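Local structure of transaminase (Bacillus megaterium, 5G0A) at residues Y82-D87 / A332-A337; D292-G297 / A309-K314; E373-I378 / Y467-E472. The protein is an S-selective transaminase that probably uses its pyridoxal-5'-phosphate cofactor to move amino groups between amines or amino acids and carbonyl compounds. One frame throughout, in Å; residues are numbered along the deposited sequence.

Contact 1 of 3, residues Y82-D87 / A332-A337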
loop_
_atom_site.group_PDB
_atom_site.type_symbol
_atom_site.label_atom_id
_atom_site.label_comp_id
_atom_site.label_asym_id
_atom_site.label_seq_id
_atom_site.Cartn_x
_atom_site.Cartn_y
_atom_site.Cartn_z
ATOM N N TYR B 82 5.206 -42.872 10.024
ATOM C CA TYR B 82 5.735 -41.605 9.551
ATOM C C TYR B 82 6.712 -41.006 10.580
ATOM O O TYR B 82 6.580 -41.294 11.767
ATOM C CB TYR B 82 4.548 -40.648 9.349
ATOM C CG TYR B 82 3.532 -41.118 8.324
ATOM C CD1 TYR B 82 3.840 -41.113 6.951
ATOM C CD2 TYR B 82 2.252 -41.522 8.720
ATOM C CE1 TYR B 82 2.907 -41.519 6.002
ATOM C CE2 TYR B 82 1.309 -41.926 7.784
ATOM C CZ TYR B 82 1.639 -41.930 6.429
ATOM O OH TYR B 82 0.699 -42.323 5.501
ATOM N N GLY B 83 7.672 -40.164 10.170
ATOM C CA GLY B 83 7.878 -39.737 8.788
ATOM C C GLY B 83 7.188 -38.427 8.434
ATOM O O GLY B 83 6.473 -37.819 9.248
ATOM N N PHE B 84 7.401 -38.015 7.193
ATOM C CA PHE B 84 6.792 -36.792 6.690
ATOM C C PHE B 84 6.569 -36.898 5.187
ATOM O O PHE B 84 7.474 -37.294 4.452
ATOM C CB PHE B 84 7.719 -35.603 6.968
ATOM C CG PHE B 84 7.284 -34.351 6.239
ATOM C CD1 PHE B 84 6.131 -33.683 6.657
ATOM C CD2 PHE B 84 7.969 -33.902 5.108
ATOM C CE1 PHE B 84 5.665 -32.570 5.964
ATOM C CE2 PHE B 84 7.504 -32.768 4.404
ATOM C CZ PHE B 84 6.356 -32.110 4.847
ATOM N N VAL B 85 5.374 -36.528 4.735
ATOM C CA VAL B 85 5.164 -36.252 3.304
ATOM C C VAL B 85 4.442 -34.918 3.179
ATOM O O VAL B 85 3.661 -34.552 4.075
ATOM C CB VAL B 85 4.370 -37.359 2.549
ATOM C CG1 VAL B 85 5.177 -38.662 2.496
ATOM C CG2 VAL B 85 2.975 -37.560 3.131
ATOM N N TRP B 86 4.709 -34.202 2.086
ATOM C CA TRP B 86 4.042 -32.930 1.880
ATOM C C TRP B 86 2.746 -33.106 1.106
ATOM O O TRP B 86 2.365 -34.236 0.755
ATOM C CB TRP B 86 4.956 -31.874 1.249
ATOM C CG TRP B 86 5.332 -32.014 -0.208
ATOM C CD1 TRP B 86 6.242 -32.882 -0.759
ATOM C CD2 TRP B 86 4.865 -31.193 -1.279
ATOM N NE1 TRP B 86 6.376 -32.649 -2.102
ATOM C CE2 TRP B 86 5.529 -31.628 -2.457
ATOM C CE3 TRP B 86 3.941 -30.127 -1.364
ATOM C CZ2 TRP B 86 5.314 -31.034 -3.703
ATOM C CZ3 TRP B 86 3.703 -29.547 -2.633
ATOM C CH2 TRP B 86 4.394 -30.019 -3.784
ATOM N N ASP B 87 2.074 -31.990 0.851
ATOM C CA ASP B 87 0.639 -32.012 0.532
ATOM C C ASP B 87 0.330 -32.633 -0.828
ATOM O O ASP B 87 -0.826 -32.955 -1.103
ATOM C CB ASP B 87 0.088 -30.574 0.592
ATOM C CG ASP B 87 -1.430 -30.518 0.694
ATOM O OD1 ASP B 87 -2.025 -31.275 1.511
ATOM O OD2 ASP B 87 -2.006 -29.685 -0.042
ATOM N N ALA B 332 1.962 -28.149 5.751
ATOM C CA ALA B 332 0.527 -28.308 5.483
ATOM C C ALA B 332 0.183 -29.780 5.264
ATOM O O ALA B 332 0.707 -30.412 4.340
ATOM C CB ALA B 332 0.124 -27.507 4.244
ATOM N N GLY B 333 -0.711 -30.299 6.104
ATOM C CA GLY B 333 -1.179 -31.679 5.989
ATOM C C GLY B 333 -0.267 -32.694 6.668
ATOM O O GLY B 333 -0.438 -33.905 6.483
ATOM N N HIS B 334 0.697 -32.201 7.449
ATOM C CA HIS B 334 1.679 -33.065 8.120
ATOM C C HIS B 334 1.017 -34.333 8.659
ATOM O O HIS B 334 0.098 -34.239 9.465
ATOM C CB HIS B 334 2.373 -32.305 9.265
ATOM C CG HIS B 334 3.567 -33.031 9.806
ATOM N ND1 HIS B 334 3.477 -34.260 10.441
ATOM C CD2 HIS B 334 4.884 -32.727 9.757
ATOM C CE1 HIS B 334 4.692 -34.667 10.764
ATOM N NE2 HIS B 334 5.561 -33.757 10.357
ATOM N N PRO B 335 1.468 -35.530 8.204
ATOM C CA PRO B 335 0.641 -36.722 8.488
ATOM C C PRO B 335 0.480 -37.012 9.980
ATOM O O PRO B 335 -0.557 -37.505 10.402
ATOM C CB PRO B 335 1.380 -37.861 7.750
ATOM C CG PRO B 335 2.785 -37.362 7.586
ATOM C CD PRO B 335 2.647 -35.861 7.381
ATOM N N VAL B 336 1.492 -36.687 10.786
ATOM C CA VAL B 336 1.395 -36.965 12.236
ATOM C C VAL B 336 0.477 -35.941 12.913
ATOM O O VAL B 336 -0.330 -36.293 13.783
ATOM C CB VAL B 336 2.779 -36.992 12.904
ATOM C CG1 VAL B 336 2.667 -37.274 14.402
ATOM C CG2 VAL B 336 3.661 -38.046 12.236
ATOM N N ALA B 337 0.572 -34.673 12.484
ATOM C CA ALA B 337 -0.401 -33.667 12.955
ATOM C C ALA B 337 -1.824 -34.066 12.553
ATOM O O ALA B 337 -2.766 -33.885 13.345
ATOM C CB ALA B 337 -0.059 -32.278 12.404
HETATM O O HOH W 1 1.289 -33.077 3.862
HETATM O O HOH W 2 2.514 -29.631 2.459
#
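Pro335 CB sits over the face of the Tyr82 ring, 3.9 Å from its centroid and 10° off its normal, a CH-pi contact above the middle of the ring. Traced outward, from CB to CE2 the tyrosine side chain lies along the second segment. Its CB touches Val336 CG2 at 4.0 Å. With CG swung beside the backbone N (chi1 -61°), CG and CD1 come up against Pro335 CG, and CD2 and CE2 then lie by Pro335 CB. At the tip, OH leaves the contact to hydrogen-bond Ile36 O of the second subunit.

The same proline serves Val85 as well: its CD sits 3.7 Å from Val85 O, while Val85 CG2 nears the proline CG. Beside it, the Phe84 and His334 rings cross obliquely, planes 42° apart, bringing Phe84 CD1 within 3.5 Å of His334 CD2. His334 is the N-cap of helix 335-350, its ND1 accepting from Val336 N at 3.2 Å almost in the ring plane. Its other nitrogen, NE2, bonds to Ser303 O of the second subunit, so the imidazole is held at two edges and its rotation is fixed.

No direct hydrogen bond joins the segments; water does this work. One water lies 2.8 Å from both Val85 O and Ala332 O; a second also sits by Ala332 O and accepts weakly from Asp87 N, while the Asp87 carboxylate makes salt bridges to Lys94 and Arg116.

An extended loop is thus laid, running nearly opposite in direction, over a capped helix start, with the second subunit gripping both. The Ala332 side chain is about 8 Å from a bound pyridoxal-5'-phosphate, consistent with the class-III aminotransferase habit of building active sites between subunits.

Contact 2 of 3, residues D292-G297 / A309-K314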
loop_
_atom_site.group_PDB
_atom_site.type_symbol
_atom_site.label_atom_id
_atom_site.label_comp_id
_atom_site.label_asym_id
_atom_site.label_seq_id
_atom_site.Cartn_x
_atom_site.Cartn_y
_atom_site.Cartn_z
ATOM N N ASP B 292 -19.558 -18.811 4.157
ATOM C CA ASP B 292 -18.949 -19.247 2.904
ATOM C C ASP B 292 -17.607 -19.936 3.146
ATOM O O ASP B 292 -17.187 -20.802 2.381
ATOM C CB ASP B 292 -18.732 -18.030 1.988
ATOM C CG ASP B 292 -20.048 -17.384 1.576
ATOM O OD1 ASP B 292 -20.753 -17.985 0.734
ATOM O OD2 ASP B 292 -20.376 -16.308 2.095
ATOM N N ILE B 293 -16.938 -19.497 4.204
ATOM C CA ILE B 293 -15.606 -20.017 4.571
ATOM C C ILE B 293 -15.500 -19.960 6.084
ATOM O O ILE B 293 -15.965 -18.986 6.706
ATOM C CB ILE B 293 -14.453 -19.116 3.996
ATOM C CG1 ILE B 293 -14.480 -19.076 2.471
ATOM C CG2 ILE B 293 -13.089 -19.588 4.493
ATOM C CD1 ILE B 293 -13.549 -18.027 1.852
ATOM N N ILE B 294 -14.916 -21.002 6.693
ATOM C CA ILE B 294 -14.443 -20.884 8.086
ATOM C C ILE B 294 -12.956 -21.200 8.219
ATOM O O ILE B 294 -12.390 -21.938 7.410
ATOM C CB ILE B 294 -15.233 -21.724 9.135
ATOM C CG1 ILE B 294 -14.989 -23.242 8.958
ATOM C CG2 ILE B 294 -16.719 -21.273 9.157
ATOM C CD1 ILE B 294 -15.667 -24.073 10.061
ATOM N N THR B 295 -12.363 -20.619 9.255
ATOM C CA THR B 295 -10.971 -20.881 9.619
ATOM C C THR B 295 -10.935 -21.591 10.960
ATOM O O THR B 295 -11.753 -21.306 11.842
ATOM C CB THR B 295 -10.149 -19.578 9.668
ATOM O OG1 THR B 295 -10.820 -18.621 10.487
ATOM C CG2 THR B 295 -9.980 -19.005 8.267
ATOM N N MET B 296 -9.970 -22.497 11.105
ATOM C CA MET B 296 -9.877 -23.388 12.284
ATOM C C MET B 296 -8.439 -23.508 12.752
ATOM O O MET B 296 -7.502 -23.360 11.975
ATOM C CB MET B 296 -10.403 -24.791 11.944
ATOM C CG MET B 296 -11.896 -24.830 11.608
ATOM S SD MET B 296 -12.367 -26.354 10.783
ATOM C CE MET B 296 -11.867 -25.980 9.102
ATOM N N GLY B 297 -8.300 -23.807 14.033
ATOM C CA GLY B 297 -7.008 -23.985 14.721
ATOM C C GLY B 297 -7.389 -24.436 16.137
ATOM O O GLY B 297 -8.499 -24.939 16.349
ATOM N N ALA B 309 -6.791 -25.124 9.718
ATOM C CA ALA B 309 -7.464 -25.528 8.497
ATOM C C ALA B 309 -8.384 -24.439 8.021
ATOM O O ALA B 309 -8.917 -23.669 8.828
ATOM C CB ALA B 309 -8.304 -26.786 8.727
ATOM N N VAL B 310 -8.651 -24.479 6.722
ATOM C CA VAL B 310 -9.727 -23.658 6.171
ATOM C C VAL B 310 -10.722 -24.577 5.477
ATOM O O VAL B 310 -10.331 -25.539 4.815
ATOM C CB VAL B 310 -9.150 -22.544 5.233
ATOM C CG1 VAL B 310 -8.374 -23.157 4.072
ATOM C CG2 VAL B 310 -10.288 -21.668 4.708
ATOM N N LEU B 311 -12.012 -24.295 5.652
ATOM C CA LEU B 311 -13.072 -25.056 4.994
ATOM C C LEU B 311 -13.860 -24.055 4.147
ATOM O O LEU B 311 -14.304 -23.032 4.659
ATOM C CB LEU B 311 -13.995 -25.692 6.026
ATOM C CG LEU B 311 -15.309 -26.321 5.492
ATOM C CD1 LEU B 311 -15.005 -27.483 4.550
ATOM C CD2 LEU B 311 -16.173 -26.749 6.687
ATOM N N VAL B 312 -13.963 -24.354 2.863
ATOM C CA VAL B 312 -14.647 -23.466 1.926
ATOM C C VAL B 312 -15.900 -24.160 1.398
ATOM O O VAL B 312 -15.978 -25.399 1.382
ATOM C CB VAL B 312 -13.758 -23.070 0.716
ATOM C CG1 VAL B 312 -12.423 -22.459 1.179
ATOM C CG2 VAL B 312 -13.504 -24.254 -0.232
ATOM N N SER B 313 -16.859 -23.346 0.965
ATOM C CA SER B 313 -18.151 -23.841 0.419
ATOM C C SER B 313 -17.987 -24.688 -0.839
ATOM O O SER B 313 -16.960 -24.641 -1.512
ATOM C CB SER B 313 -19.079 -22.650 0.127
ATOM O OG SER B 313 -18.555 -21.886 -0.951
ATOM N N LYS B 314 -19.029 -25.440 -1.186
ATOM C CA LYS B 314 -19.023 -26.211 -2.411
ATOM C C LYS B 314 -18.771 -25.325 -3.634
ATOM O O LYS B 314 -18.052 -25.719 -4.545
ATOM C CB LYS B 314 -20.362 -26.941 -2.565
ATOM C CG LYS B 314 -20.557 -28.012 -1.511
ATOM C CD LYS B 314 -21.816 -28.833 -1.775
ATOM C CE LYS B 314 -21.812 -30.093 -0.928
ATOM N NZ LYS B 314 -22.116 -29.837 0.496
HETATM O O HOH W 3 -19.715 -19.618 -1.236
#
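A beta hairpin within the seven-stranded mixed sheet of the cofactor-binding domain, the core of the fold type I aminotransferases, brings strands 293-296 and 308-313 together antiparallel, their local axes 4.7 Å apart. One residue past Gly297, the first strand's chain reaches Lys298 of the cofactor pocket. Ile294 pairs with Leu311, and Met296 with Ala309, as hydrogen-bonded pairs. Leu311 N reaches Ile294 O at 3.0 Å in a nearly straight bond (169°), whereas Ala309 N meets Met296 O from above the carbonyl plane. Ile293 with Val312 and Thr295 with Val310 are the non-hydrogen-bonded pairs, where CA-H groups lean on carbonyl oxygens instead.

On the face of Ile294 and Met296, the bent end of the methionine (chi3 -81°) carries CE back across the strand boundary, 3.7 Å from Ala309 CB and 3.8 Å from Leu311 CB. On the other face, under helix 121-136, Ile293 CG2 and Val310 CG2 press together at 3.5 Å, tighter than usual for two methyls. That Val310 methyl also touches Ile294 O.

At the far end, Ser313 N donates to Asp292 O, and a water bridges the side chains, taking a bond from Ser313 OG at 2.6 Å and giving one to Asp292 OD1. Ser313 OG also caps helix 314-321 through Ile316 N, while Asp292 OD2 is held by Trp266 N and a salt bridge to Arg256.

Backbone bonds therefore set the register and mostly apolar groups fill the faces; side-chain polar ties gather at the Asp292 and Ser313 end, and Thr295 OG1 bonds weakly to Asp269 of the cofactor pocket.

Contact 3 of 3, residues E373-I378 / Y467-E472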
loop_
_atom_site.group_PDB
_atom_site.type_symbol
_atom_site.label_atom_id
_atom_site.label_comp_id
_atom_site.label_asym_id
_atom_site.label_seq_id
_atom_site.Cartn_x
_atom_site.Cartn_y
_atom_site.Cartn_z
ATOM N N GLU B 373 -24.865 -11.891 42.133
ATOM C CA GLU B 373 -25.785 -11.486 43.205
ATOM C C GLU B 373 -25.019 -11.108 44.476
ATOM O O GLU B 373 -25.522 -10.358 45.311
ATOM C CB GLU B 373 -26.808 -12.595 43.475
ATOM C CG GLU B 373 -27.902 -12.680 42.412
ATOM C CD GLU B 373 -28.511 -14.068 42.253
ATOM O OE1 GLU B 373 -28.009 -15.034 42.861
ATOM O OE2 GLU B 373 -29.504 -14.195 41.502
ATOM N N LYS B 374 -23.791 -11.615 44.591
ATOM C CA LYS B 374 -22.939 -11.384 45.757
ATOM C C LYS B 374 -21.838 -10.340 45.500
ATOM O O LYS B 374 -21.279 -9.779 46.452
ATOM C CB LYS B 374 -22.364 -12.727 46.251
ATOM C CG LYS B 374 -21.005 -12.671 46.941
ATOM C CD LYS B 374 -20.821 -13.793 47.956
ATOM C CE LYS B 374 -20.662 -15.158 47.306
ATOM N NZ LYS B 374 -20.466 -16.232 48.321
ATOM N N HIS B 375 -21.550 -10.068 44.223
ATOM C CA HIS B 375 -20.463 -9.166 43.841
ATOM C C HIS B 375 -20.880 -8.092 42.850
ATOM O O HIS B 375 -21.060 -8.372 41.665
ATOM C CB HIS B 375 -19.298 -9.955 43.228
ATOM C CG HIS B 375 -18.584 -10.834 44.198
ATOM N ND1 HIS B 375 -17.760 -10.333 45.182
ATOM C CD2 HIS B 375 -18.552 -12.180 44.326
ATOM C CE1 HIS B 375 -17.256 -11.335 45.879
ATOM N NE2 HIS B 375 -17.724 -12.466 45.383
ATOM N N LYS B 376 -20.970 -6.854 43.332
ATOM C CA LYS B 376 -21.412 -5.727 42.511
ATOM C C LYS B 376 -20.341 -5.287 41.504
ATOM O O LYS B 376 -20.616 -4.477 40.614
ATOM C CB LYS B 376 -21.885 -4.565 43.398
ATOM C CG LYS B 376 -23.053 -4.956 44.302
ATOM C CD LYS B 376 -23.561 -3.815 45.171
ATOM C CE LYS B 376 -24.696 -4.317 46.054
ATOM N NZ LYS B 376 -25.418 -3.233 46.781
ATOM N N SER B 377 -19.132 -5.837 41.642
ATOM C CA SER B 377 -18.058 -5.641 40.662
ATOM C C SER B 377 -18.316 -6.400 39.356
ATOM O O SER B 377 -17.652 -6.143 38.347
ATOM C CB SER B 377 -16.703 -6.059 41.240
ATOM O OG SER B 377 -16.677 -7.454 41.513
ATOM N N ILE B 378 -19.259 -7.339 39.382
ATOM C CA ILE B 378 -19.734 -7.976 38.150
ATOM C C ILE B 378 -20.882 -7.140 37.590
ATOM O O ILE B 378 -21.980 -7.132 38.151
ATOM C CB ILE B 378 -20.175 -9.449 38.363
ATOM C CG1 ILE B 378 -18.998 -10.298 38.867
ATOM C CG2 ILE B 378 -20.733 -10.040 37.070
ATOM C CD1 ILE B 378 -19.395 -11.644 39.446
ATOM N N TYR B 467 -11.591 -9.054 47.228
ATOM C CA TYR B 467 -10.433 -8.177 47.335
ATOM C C TYR B 467 -10.535 -6.978 46.391
ATOM O O TYR B 467 -10.123 -5.876 46.744
ATOM C CB TYR B 467 -9.148 -8.971 47.067
ATOM C CG TYR B 467 -7.875 -8.147 47.062
ATOM C CD1 TYR B 467 -7.174 -7.896 48.246
ATOM C CD2 TYR B 467 -7.367 -7.625 45.871
ATOM C CE1 TYR B 467 -6.005 -7.144 48.241
ATOM C CE2 TYR B 467 -6.200 -6.872 45.855
ATOM C CZ TYR B 467 -5.524 -6.633 47.039
ATOM O OH TYR B 467 -4.364 -5.883 47.021
ATOM N N LEU B 468 -11.074 -7.197 45.193
ATOM C CA LEU B 468 -11.261 -6.112 44.232
ATOM C C LEU B 468 -12.182 -5.005 44.765
ATOM O O LEU B 468 -11.894 -3.823 44.586
ATOM C CB LEU B 468 -11.799 -6.638 42.901
ATOM C CG LEU B 468 -11.820 -5.616 41.758
ATOM C CD1 LEU B 468 -10.456 -5.512 41.083
ATOM C CD2 LEU B 468 -12.891 -5.987 40.745
ATOM N N GLU B 469 -13.275 -5.398 45.417
ATOM C CA GLU B 469 -14.269 -4.436 45.911
ATOM C C GLU B 469 -14.040 -4.033 47.371
ATOM O O GLU B 469 -14.845 -3.308 47.968
ATOM C CB GLU B 469 -15.702 -4.936 45.670
ATOM C CG GLU B 469 -16.058 -6.259 46.329
ATOM C CD GLU B 469 -17.181 -6.989 45.612
ATOM O OE1 GLU B 469 -17.473 -6.659 44.441
ATOM O OE2 GLU B 469 -17.777 -7.901 46.223
ATOM N N SER B 470 -12.937 -4.520 47.932
ATOM C CA SER B 470 -12.430 -4.039 49.205
ATOM C C SER B 470 -11.255 -3.122 48.888
ATOM O O SER B 470 -10.144 -3.594 48.629
ATOM C CB SER B 470 -12.000 -5.208 50.095
ATOM O OG SER B 470 -13.086 -6.091 50.321
ATOM N N GLY B 471 -11.522 -1.816 48.895
ATOM C CA GLY B 471 -10.566 -0.793 48.456
ATOM C C GLY B 471 -9.193 -0.853 49.101
ATOM O O GLY B 471 -8.897 -0.090 50.025
ATOM N N GLU B 472 -8.355 -1.758 48.597
ATOM C CA GLU B 472 -7.003 -1.960 49.115
ATOM C C GLU B 472 -5.946 -1.963 48.010
ATOM O O GLU B 472 -4.775 -1.689 48.271
ATOM C CB GLU B 472 -6.921 -3.265 49.916
ATOM C CG GLU B 472 -7.546 -3.202 51.303
ATOM C CD GLU B 472 -7.379 -4.494 52.085
ATOM O OE1 GLU B 472 -6.300 -5.115 52.000
ATOM O OE2 GLU B 472 -8.333 -4.892 52.790
#
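A His-carboxylate hydrogen bond ties His375 to Glu469, pinning the turn after helix 353-374 to the residue following helix 451-468. His375 ND1 donates to Glu469 OE2 at 2.6 Å, the carboxylate approaching at the ring edge with the two planes 40° apart and OE2 met from above its own plane. Glu469 OE1 turns to the next part of the loop, accepting from Ser377 OG at 3.1 Å and, weakly, from Ser377 N. Extended beyond CG, the glutamate chain spans the gap so that its two oxygens serve different residues.

Were Glu469 an alanine, the carboxylate would be gone, and His375 ND1 and the Ser377 hydroxyl would probably be left without their mates across the contact, the imidazole keeping its Asp462 bond but freer to turn.

Further out, Asp462 accepts from His375 NE2 and makes a salt bridge with Lys374, whose CG lies above one imidazole face, toward its rim. Carboxylates at both ring nitrogens would favour a positively charged histidine. The type I turn running from His375 to Ile378 positions these donors, closed by Ile378 N to His375 O at 3.1 Å. Beside it, Ser377 CB rests 3.8 Å from Leu468 CD2.

How the contacts relate
Contact 2 lies in the core, where a sheet's own backbone bonds join neighbouring strands close in sequence. Contact 1 is also largely buried, in part by a second subunit: its segments, far apart in the chain, are held by ring and aliphatic packing and by bridging waters rather than direct hydrogen bonds. Contact 3, partly exposed and touched by no other chain, relies chiefly on one carboxylate. Contact 2 is nested within the loop that contact 1 closes, their centres about 20 Å apart; contact 3 lies across the chain's centre from both. Helix 335-350 begins in contact 1, and helix 353-374, next in sequence, runs to contact 3.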